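Local coordinates for putative iron-regulated protein A (Parabacteroides distasonis ATCC 8503, PDB 4ECG) that binds calcium ions and, as an imelysin-like protein of the M75 peptidase family, may be iron-regulated, although its proposed metalloendopeptidase activity remains putative, at residues P46-M51 against Q189-G194; T53-Y58 against R183-T188; N342-P347 against E356-A361. All coordinates share one frame; numbering follows the deposited sequence.

Contact 1: residues P46-M51 against Q189-G194; sequences PTYKDM and QDLYNG
Leu-191 lays its branched end over one face of the Tyr-48 ring, a CH-pi contact in which CG of Leu-191 stands 4.0 Å from the ring centroid and 20° off the ring normal. The leucine is displaced toward the rim on the CE1 side, where CD2 of Leu-191 comes within 3.6 Å of CE1 of Tyr-48, while CD1 of Leu-191 reaches CZ of Tyr-48. The other apolar contacts flank this pair. The selenium SE of selenomethionine Met-51 lies 4.1 Å from CD2 of Leu-191, with the two side chains crossing at about a right angle. At the edge of the Tyr-192 ring, CB of Tyr-48 sits 4.0 Å from CD1 of Tyr-192. Tyr-192 holds CG anti to its amide nitrogen (chi1 169°), which runs its ring alongside the aliphatic part of Lys-49: CE1 of Tyr-192 is 3.7 Å from CB of Lys-49. Phe-94, edge-to-face, and Trp-195 continue the aromatic surroundings of Tyr-48. An alanine in place of Tyr-48 has no ring, and would probably leave a gap between Leu-191, Phe-94 and Trp-195, with the leucine freer to turn. The segment axes approach to 9.2 Å at 149°, the geometry of a roughly antiparallel helix pair, here joining helices 29-68 and 171-196 in the mainly helical imelysin fold.

Contact 2: residues T53-Y58 against R183-T188; sequences TKMTAY and RMLSDT
The carbonyl oxygen of Met-184 is gripped twice by Thr-188, whose hydroxyl OG1 donates to Met-184 O over 2.9 Å while its backbone N donates from the opposite face of the carbonyl plane. The hydroxyl stands 36° out of that plane. The same hydroxyl faces the partner helix, with OG1 of Thr-188 3.2 Å from the methyl CE of Met-55. Met-55, a selenomethionine like Met-184, has the most surface buried in the contact. CG of Met-55 lies 3.6 Å from CA of Leu-185. Beyond it, a bend at chi2 (66°) sets SE of Met-55 3.7 Å from CE of Met-184, and another at chi3 carries CE of Met-55 to the Thr-188 hydroxyl. The two selenomethionines cross at about a right angle. The segments run nearly antiparallel, at 163° and 9.4 Å between axes, as neighbouring members of a helical bundle; Phe-148 of helix 147-155 touches both selenomethionines. Met-184 also reaches Tyr-58 in an oblique Met-aromatic contact, with SE of Met-184 5.1 Å from the ring centroid and its methyl CE 3.7 Å from CE2 of Tyr-58. The hydroxyl of Tyr-58 is hydrogen-bonded to Ser-181 OG. On the flank of the pair, CD1 of Leu-185 packs 3.5 Å from OG1 of Thr-56, a hydroxyl whose hydrogen bond is made to Leu-52 O within its own helix.

Contact 3: residues N342-P347 against E356-A361; sequences NAIGYP and EHINTA
Ile-344 and His-357 have the most surface buried here, and the isoleucine sends its longer branch across the histidine backbone toward Ala-361. CG1 of Ile-344 lies 4.0 Å from His-357 O, and the branch ends with CD1 of Ile-344 3.7 Å from CB of Ala-361. With CG1 of Ile-344 anti to the carbonyl carbon (chi1 -62°), the longer branch points toward Ala-361 and the CG2 methyl of Ile-344 is left to meet Ile-358, 4.2 Å from CG1 of Ile-358. The contact closes the loop between two consecutive helices, 324-343 and 355-377, the first of which gives way to an extended chain at Ile-344 (psi 141°). On the solvent-exposed side, the imidazole of His-357 offers a face to Ala-343, whose carbonyl O lies 3.3 Å above the ring plane, displaced from the ring centre toward ND1. That oxygen is also 3.3 Å from ND1 of His-357, but the angle is too poor for a hydrogen bond. ND1 is instead bonded to OD2 of Asp-354, which also accepts from the backbone N of Gly-345 and so ties the loop to the histidine. Leu-285 of helix 284-300 touches Ile-344, and Ile-358 packs on Ile-251 and Val-255 of helix 239-259.

From the N terminus, helix 29-68 supplies first residues 46-51 and then 53-58. The chain passes through more than a hundred mostly helical residues before helix 171-196 runs back beside it, so contact 2 closes first, at 183-188, and contact 1 encloses it when the chain reaches 189-194. The two are consecutive parts of one antiparallel interface, with centres about 9 Å apart, and they meet where CE of Met-51 packs 3.5 Å from OG1 of Thr-188. Contact 3 follows in series and closes the short loop between helices 324-343 and 355-377. It lies on the opposite side of the chain's centre from contacts 1 and 2, its centre about 32 Å from that of contact 1.

Contact 1: residues P46-M51 against Q189-G194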
loop_
_atom_site.group_PDB
_atom_site.type_symbol
_atom_site.label_atom_id
_atom_site.label_comp_id
_atom_site.label_asym_id
_atom_site.label_seq_id
_atom_site.Cartn_x
_atom_site.Cartn_y
_atom_site.Cartn_z
ATOM N N PRO A 46 0.833 7.896 12.712
ATOM C CA PRO A 46 1.923 6.967 13.133
ATOM C C PRO A 46 2.423 6.021 12.036
ATOM O O PRO A 46 3.595 5.763 11.959
ATOM C CB PRO A 46 1.297 6.177 14.270
ATOM C CG PRO A 46 0.179 7.010 14.762
ATOM C CD PRO A 46 -0.353 7.746 13.560
ATOM N N THR A 47 1.565 5.550 11.147
ATOM C CA THR A 47 2.022 4.693 10.056
ATOM C C THR A 47 3.020 5.479 9.205
ATOM O O THR A 47 4.068 4.987 8.827
ATOM C CB THR A 47 0.854 4.179 9.203
ATOM O OG1 THR A 47 -0.042 3.338 9.970
ATOM C CG2 THR A 47 1.352 3.422 8.003
ATOM N N TYR A 48 2.702 6.725 8.936
ATOM C CA TYR A 48 3.510 7.546 8.062
ATOM C C TYR A 48 4.782 7.958 8.786
ATOM O O TYR A 48 5.826 8.050 8.193
ATOM C CB TYR A 48 2.699 8.771 7.642
ATOM C CG TYR A 48 1.608 8.531 6.602
ATOM C CD1 TYR A 48 1.772 7.627 5.582
ATOM C CD2 TYR A 48 0.453 9.266 6.599
ATOM C CE1 TYR A 48 0.788 7.422 4.605
ATOM C CE2 TYR A 48 -0.551 9.066 5.626
ATOM C CZ TYR A 48 -0.363 8.159 4.611
ATOM O OH TYR A 48 -1.320 7.937 3.639
ATOM N N LYS A 49 4.705 8.223 10.075
ATOM C CA LYS A 49 5.898 8.552 10.864
ATOM C C LYS A 49 6.869 7.375 10.879
ATOM O O LYS A 49 8.066 7.550 10.814
ATOM C CB LYS A 49 5.475 8.965 12.297
ATOM C CG LYS A 49 6.542 9.017 13.392
ATOM C CD LYS A 49 7.409 10.276 13.355
ATOM C CE LYS A 49 8.261 10.455 14.635
ATOM N NZ LYS A 49 7.461 10.722 15.887
ATOM N N ASP A 50 6.341 6.174 10.999
ATOM C CA ASP A 50 7.157 4.961 11.035
ATOM C C ASP A 50 7.766 4.826 9.649
ATOM O O ASP A 50 8.932 4.463 9.514
ATOM C CB ASP A 50 6.278 3.740 11.371
ATOM C CG ASP A 50 7.032 2.379 11.384
ATOM O OD1 ASP A 50 8.168 2.287 11.925
ATOM O OD2 ASP A 50 6.436 1.368 10.886
HETATM N N MSE A 51 6.971 5.097 8.616
HETATM C CA MSE A 51 7.508 5.118 7.250
HETATM C C MSE A 51 8.690 6.138 7.113
HETATM O O MSE A 51 9.725 5.791 6.551
HETATM C CB MSE A 51 6.423 5.426 6.232
HETATM C CG MSE A 51 6.826 5.023 4.787
HETATM SE SE MSE A 51 5.455 5.516 3.550
HETATM C CE MSE A 51 6.592 5.238 1.963
ATOM N N GLN A 189 8.882 12.180 3.097
ATOM C CA GLN A 189 8.821 13.433 3.831
ATOM C C GLN A 189 7.583 14.210 3.427
ATOM O O GLN A 189 6.894 14.708 4.302
ATOM C CB GLN A 189 10.076 14.306 3.624
ATOM C CG GLN A 189 11.287 13.753 4.371
ATOM C CD GLN A 189 12.628 14.275 3.862
ATOM O OE1 GLN A 189 12.687 14.960 2.830
ATOM N NE2 GLN A 189 13.722 13.937 4.587
ATOM N N ASP A 190 7.300 14.323 2.125
ATOM C CA ASP A 190 6.166 15.130 1.700
ATOM C C ASP A 190 4.856 14.514 2.223
ATOM O O ASP A 190 3.983 15.222 2.679
ATOM C CB ASP A 190 6.162 15.388 0.180
ATOM C CG ASP A 190 7.279 16.375 -0.262
ATOM O OD1 ASP A 190 7.805 17.077 0.602
ATOM O OD2 ASP A 190 7.656 16.424 -1.453
ATOM N N LEU A 191 4.779 13.199 2.243
ATOM C CA LEU A 191 3.592 12.478 2.673
ATOM C C LEU A 191 3.301 12.749 4.145
ATOM O O LEU A 191 2.169 13.060 4.516
ATOM C CB LEU A 191 3.814 10.957 2.450
ATOM C CG LEU A 191 2.669 9.975 2.634
ATOM C CD1 LEU A 191 1.391 10.488 1.949
ATOM C CD2 LEU A 191 3.090 8.588 2.095
ATOM N N TYR A 192 4.316 12.585 4.983
ATOM C CA TYR A 192 4.135 12.720 6.425
ATOM C C TYR A 192 3.904 14.190 6.741
ATOM O O TYR A 192 2.913 14.501 7.420
ATOM C CB TYR A 192 5.306 12.139 7.235
ATOM C CG TYR A 192 5.289 12.476 8.697
ATOM C CD1 TYR A 192 4.354 11.904 9.550
ATOM C CD2 TYR A 192 6.199 13.375 9.235
ATOM C CE1 TYR A 192 4.323 12.215 10.907
ATOM C CE2 TYR A 192 6.192 13.674 10.605
ATOM C CZ TYR A 192 5.249 13.089 11.436
ATOM O OH TYR A 192 5.208 13.388 12.779
ATOM N N ASN A 193 4.764 15.078 6.216
ATOM C CA ASN A 193 4.548 16.530 6.383
ATOM C C ASN A 193 3.236 17.010 5.836
ATOM O O ASN A 193 2.616 17.847 6.422
ATOM C CB ASN A 193 5.665 17.381 5.793
ATOM C CG ASN A 193 6.992 17.165 6.503
ATOM O OD1 ASN A 193 7.029 16.896 7.678
ATOM N ND2 ASN A 193 8.075 17.223 5.757
ATOM N N GLY A 194 2.803 16.485 4.711
ATOM C CA GLY A 194 1.524 16.906 4.149
ATOM C C GLY A 194 0.363 16.654 5.110
ATOM O O GLY A 194 -0.509 17.474 5.241
#

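Contact 2: residues T53-Y58 against R183-T188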
loop_
_atom_site.group_PDB
_atom_site.type_symbol
_atom_site.label_atom_id
_atom_site.label_comp_id
_atom_site.label_asym_id
_atom_site.label_seq_id
_atom_site.Cartn_x
_atom_site.Cartn_y
_atom_site.Cartn_z
ATOM N N THR A 53 10.716 7.303 9.362
ATOM C CA THR A 53 11.857 6.816 10.143
ATOM C C THR A 53 12.519 5.696 9.335
ATOM O O THR A 53 13.720 5.726 9.124
ATOM C CB THR A 53 11.463 6.354 11.572
ATOM O OG1 THR A 53 10.915 7.456 12.324
ATOM C CG2 THR A 53 12.666 5.776 12.316
ATOM N N LYS A 54 11.733 4.746 8.829
ATOM C CA LYS A 54 12.300 3.597 8.140
ATOM C C LYS A 54 12.880 3.997 6.775
ATOM O O LYS A 54 13.853 3.375 6.315
ATOM C CB LYS A 54 11.282 2.456 7.954
ATOM C CG LYS A 54 10.522 1.966 9.186
ATOM C CD LYS A 54 11.205 0.827 9.882
ATOM C CE LYS A 54 10.514 0.399 11.186
ATOM N NZ LYS A 54 9.306 -0.394 10.878
HETATM N N MSE A 55 12.293 5.018 6.128
HETATM C CA MSE A 55 12.809 5.523 4.848
HETATM C C MSE A 55 14.152 6.245 5.007
HETATM O O MSE A 55 15.025 6.096 4.191
HETATM C CB MSE A 55 11.789 6.415 4.128
HETATM C CG MSE A 55 12.166 6.758 2.702
HETATM SE SE MSE A 55 12.177 5.169 1.507
HETATM C CE MSE A 55 10.304 5.180 1.112
ATOM N N THR A 56 14.300 7.022 6.043
ATOM C CA THR A 56 15.584 7.588 6.400
ATOM C C THR A 56 16.620 6.489 6.682
ATOM O O THR A 56 17.729 6.591 6.206
ATOM C CB THR A 56 15.434 8.592 7.568
ATOM O OG1 THR A 56 14.405 9.568 7.235
ATOM C CG2 THR A 56 16.838 9.305 7.942
ATOM N N ALA A 57 16.274 5.404 7.370
ATOM C CA ALA A 57 17.256 4.294 7.554
ATOM C C ALA A 57 17.586 3.653 6.205
ATOM O O ALA A 57 18.766 3.339 5.890
ATOM C CB ALA A 57 16.754 3.241 8.509
ATOM N N TYR A 58 16.561 3.493 5.376
ATOM C CA TYR A 58 16.786 2.909 4.072
ATOM C C TYR A 58 17.759 3.742 3.203
ATOM O O TYR A 58 18.671 3.176 2.614
ATOM C CB TYR A 58 15.494 2.653 3.350
ATOM C CG TYR A 58 15.718 2.391 1.884
ATOM C CD1 TYR A 58 16.054 1.138 1.404
ATOM C CD2 TYR A 58 15.554 3.410 0.963
ATOM C CE1 TYR A 58 16.266 0.931 0.019
ATOM C CE2 TYR A 58 15.719 3.210 -0.397
ATOM C CZ TYR A 58 16.093 1.994 -0.864
ATOM O OH TYR A 58 16.309 1.938 -2.185
ATOM N N ARG A 183 14.736 10.352 -3.904
ATOM C CA ARG A 183 13.414 10.753 -4.251
ATOM C C ARG A 183 12.382 9.921 -3.443
ATOM O O ARG A 183 11.336 10.451 -3.073
ATOM C CB ARG A 183 13.209 10.645 -5.769
ATOM C CG ARG A 183 11.770 10.941 -6.208
ATOM C CD ARG A 183 11.398 12.363 -5.792
ATOM N NE ARG A 183 10.145 12.857 -6.353
ATOM C CZ ARG A 183 10.025 13.531 -7.510
ATOM N NH1 ARG A 183 11.039 13.774 -8.282
ATOM N NH2 ARG A 183 8.848 13.955 -7.909
HETATM N N MSE A 184 12.678 8.651 -3.145
HETATM C CA MSE A 184 11.788 7.886 -2.284
HETATM C C MSE A 184 11.655 8.625 -0.922
HETATM O O MSE A 184 10.535 8.803 -0.451
HETATM C CB MSE A 184 12.224 6.422 -2.098
HETATM C CG MSE A 184 11.948 5.525 -3.286
HETATM SE SE MSE A 184 12.962 3.887 -3.341
HETATM C CE MSE A 184 12.292 3.239 -1.683
ATOM N N LEU A 185 12.782 9.075 -0.354
ATOM C CA LEU A 185 12.826 9.801 0.944
ATOM C C LEU A 185 12.068 11.103 0.870
ATOM O O LEU A 185 11.286 11.427 1.734
ATOM C CB LEU A 185 14.284 10.081 1.419
ATOM C CG LEU A 185 14.455 10.798 2.761
ATOM C CD1 LEU A 185 13.647 10.107 3.865
ATOM C CD2 LEU A 185 15.937 10.983 3.109
ATOM N N SER A 186 12.299 11.837 -0.188
ATOM C CA SER A 186 11.681 13.138 -0.379
ATOM C C SER A 186 10.123 12.998 -0.428
ATOM O O SER A 186 9.403 13.789 0.203
ATOM C CB SER A 186 12.220 13.730 -1.687
ATOM O OG SER A 186 11.587 14.922 -1.949
ATOM N N ASP A 187 9.630 12.000 -1.175
ATOM C CA ASP A 187 8.195 11.762 -1.335
ATOM C C ASP A 187 7.607 11.387 0.030
ATOM O O ASP A 187 6.567 11.886 0.415
ATOM C CB ASP A 187 7.896 10.672 -2.390
ATOM C CG ASP A 187 8.146 11.134 -3.866
ATOM O OD1 ASP A 187 8.249 12.369 -4.113
ATOM O OD2 ASP A 187 8.206 10.241 -4.798
ATOM N N THR A 188 8.327 10.570 0.788
ATOM C CA THR A 188 7.927 10.158 2.144
ATOM C C THR A 188 7.873 11.322 3.123
ATOM O O THR A 188 6.937 11.439 3.881
ATOM C CB THR A 188 8.822 9.002 2.684
ATOM O OG1 THR A 188 8.875 7.941 1.711
ATOM C CG2 THR A 188 8.241 8.436 3.992
#

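Contact 3: residues N342-P347 against E356-A361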
loop_
_atom_site.group_PDB
_atom_site.type_symbol
_atom_site.label_atom_id
_atom_site.label_comp_id
_atom_site.label_asym_id
_atom_site.label_seq_id
_atom_site.Cartn_x
_atom_site.Cartn_y
_atom_site.Cartn_z
ATOM N N ASN A 342 -1.960 -15.515 3.312
ATOM C CA ASN A 342 -0.812 -16.233 3.892
ATOM C C ASN A 342 -0.699 -17.723 3.483
ATOM O O ASN A 342 0.378 -18.281 3.504
ATOM C CB ASN A 342 -0.809 -16.163 5.437
ATOM C CG ASN A 342 -0.509 -14.776 5.999
ATOM O OD1 ASN A 342 0.020 -13.918 5.320
ATOM N ND2 ASN A 342 -0.881 -14.561 7.263
ATOM N N ALA A 343 -1.805 -18.360 3.135
ATOM C CA ALA A 343 -1.803 -19.770 2.771
ATOM C C ALA A 343 -1.341 -19.969 1.317
ATOM O O ALA A 343 -0.998 -21.107 0.931
ATOM C CB ALA A 343 -3.196 -20.407 3.000
ATOM N N ILE A 344 -1.358 -18.907 0.504
ATOM C CA ILE A 344 -0.828 -19.002 -0.892
ATOM C C ILE A 344 0.640 -19.369 -0.849
ATOM O O ILE A 344 1.408 -18.882 -0.005
ATOM C CB ILE A 344 -1.008 -17.727 -1.769
ATOM C CG1 ILE A 344 -2.511 -17.414 -1.945
ATOM C CG2 ILE A 344 -0.366 -17.920 -3.147
ATOM C CD1 ILE A 344 -2.841 -16.013 -2.364
ATOM N N GLY A 345 1.021 -20.224 -1.792
ATOM C CA GLY A 345 2.372 -20.725 -1.857
ATOM C C GLY A 345 3.387 -19.632 -2.121
ATOM O O GLY A 345 3.211 -18.828 -2.988
ATOM N N TYR A 346 4.489 -19.668 -1.385
ATOM C CA TYR A 346 5.532 -18.664 -1.437
ATOM C C TYR A 346 6.714 -19.159 -2.217
ATOM O O TYR A 346 7.123 -20.322 -2.070
ATOM C CB TYR A 346 6.004 -18.336 -0.009
ATOM C CG TYR A 346 7.258 -17.470 0.054
ATOM C CD1 TYR A 346 7.170 -16.090 0.058
ATOM C CD2 TYR A 346 8.530 -18.047 0.095
ATOM C CE1 TYR A 346 8.324 -15.309 0.134
ATOM C CE2 TYR A 346 9.680 -17.271 0.163
ATOM C CZ TYR A 346 9.563 -15.914 0.182
ATOM O OH TYR A 346 10.663 -15.157 0.271
ATOM N N PRO A 347 7.311 -18.282 -3.026
ATOM C CA PRO A 347 6.869 -16.933 -3.322
ATOM C C PRO A 347 5.744 -17.011 -4.349
ATOM O O PRO A 347 5.662 -18.004 -5.056
ATOM C CB PRO A 347 8.106 -16.325 -3.946
ATOM C CG PRO A 347 8.692 -17.462 -4.746
ATOM C CD PRO A 347 8.422 -18.692 -3.905
ATOM N N GLU A 356 -6.423 -23.463 -5.814
ATOM C CA GLU A 356 -7.362 -23.513 -4.710
ATOM C C GLU A 356 -7.088 -22.396 -3.703
ATOM O O GLU A 356 -7.984 -21.611 -3.413
ATOM C CB GLU A 356 -7.363 -24.885 -4.036
ATOM C CG GLU A 356 -8.170 -25.943 -4.765
ATOM C CD GLU A 356 -7.876 -27.343 -4.220
ATOM O OE1 GLU A 356 -6.867 -27.968 -4.683
ATOM O OE2 GLU A 356 -8.639 -27.817 -3.322
ATOM N N HIS A 357 -5.855 -22.294 -3.210
ATOM C CA HIS A 357 -5.489 -21.221 -2.281
ATOM C C HIS A 357 -5.715 -19.837 -2.858
ATOM O O HIS A 357 -6.166 -18.933 -2.137
ATOM C CB HIS A 357 -4.034 -21.311 -1.893
ATOM C CG HIS A 357 -3.682 -22.522 -1.059
ATOM N ND1 HIS A 357 -2.484 -23.148 -1.162
ATOM C CD2 HIS A 357 -4.403 -23.192 -0.083
ATOM C CE1 HIS A 357 -2.449 -24.151 -0.293
ATOM N NE2 HIS A 357 -3.630 -24.186 0.362
ATOM N N ILE A 358 -5.383 -19.646 -4.141
ATOM C CA ILE A 358 -5.536 -18.303 -4.812
ATOM C C ILE A 358 -7.051 -17.923 -4.827
ATOM O O ILE A 358 -7.432 -16.838 -4.407
ATOM C CB ILE A 358 -4.904 -18.280 -6.221
ATOM C CG1 ILE A 358 -3.372 -18.279 -6.101
ATOM C CG2 ILE A 358 -5.383 -17.057 -7.017
ATOM C CD1 ILE A 358 -2.575 -18.667 -7.349
ATOM N N ASN A 359 -7.902 -18.879 -5.160
ATOM C CA ASN A 359 -9.338 -18.643 -5.211
ATOM C C ASN A 359 -9.953 -18.321 -3.898
ATOM O O ASN A 359 -10.765 -17.411 -3.837
ATOM C CB ASN A 359 -10.104 -19.809 -5.881
ATOM C CG ASN A 359 -9.835 -19.892 -7.399
ATOM O OD1 ASN A 359 -9.249 -18.965 -7.963
ATOM N ND2 ASN A 359 -10.200 -21.021 -8.043
ATOM N N THR A 360 -9.584 -19.039 -2.842
ATOM C CA THR A 360 -10.054 -18.713 -1.470
ATOM C C THR A 360 -9.647 -17.263 -1.152
ATOM O O THR A 360 -10.396 -16.497 -0.534
ATOM C CB THR A 360 -9.439 -19.709 -0.462
ATOM O OG1 THR A 360 -9.759 -21.037 -0.895
ATOM C CG2 THR A 360 -9.916 -19.496 1.011
ATOM N N ALA A 361 -8.453 -16.890 -1.614
ATOM C CA ALA A 361 -7.888 -15.575 -1.317
ATOM C C ALA A 361 -8.673 -14.523 -2.083
ATOM O O ALA A 361 -9.144 -13.559 -1.507
ATOM C CB ALA A 361 -6.407 -15.548 -1.678
#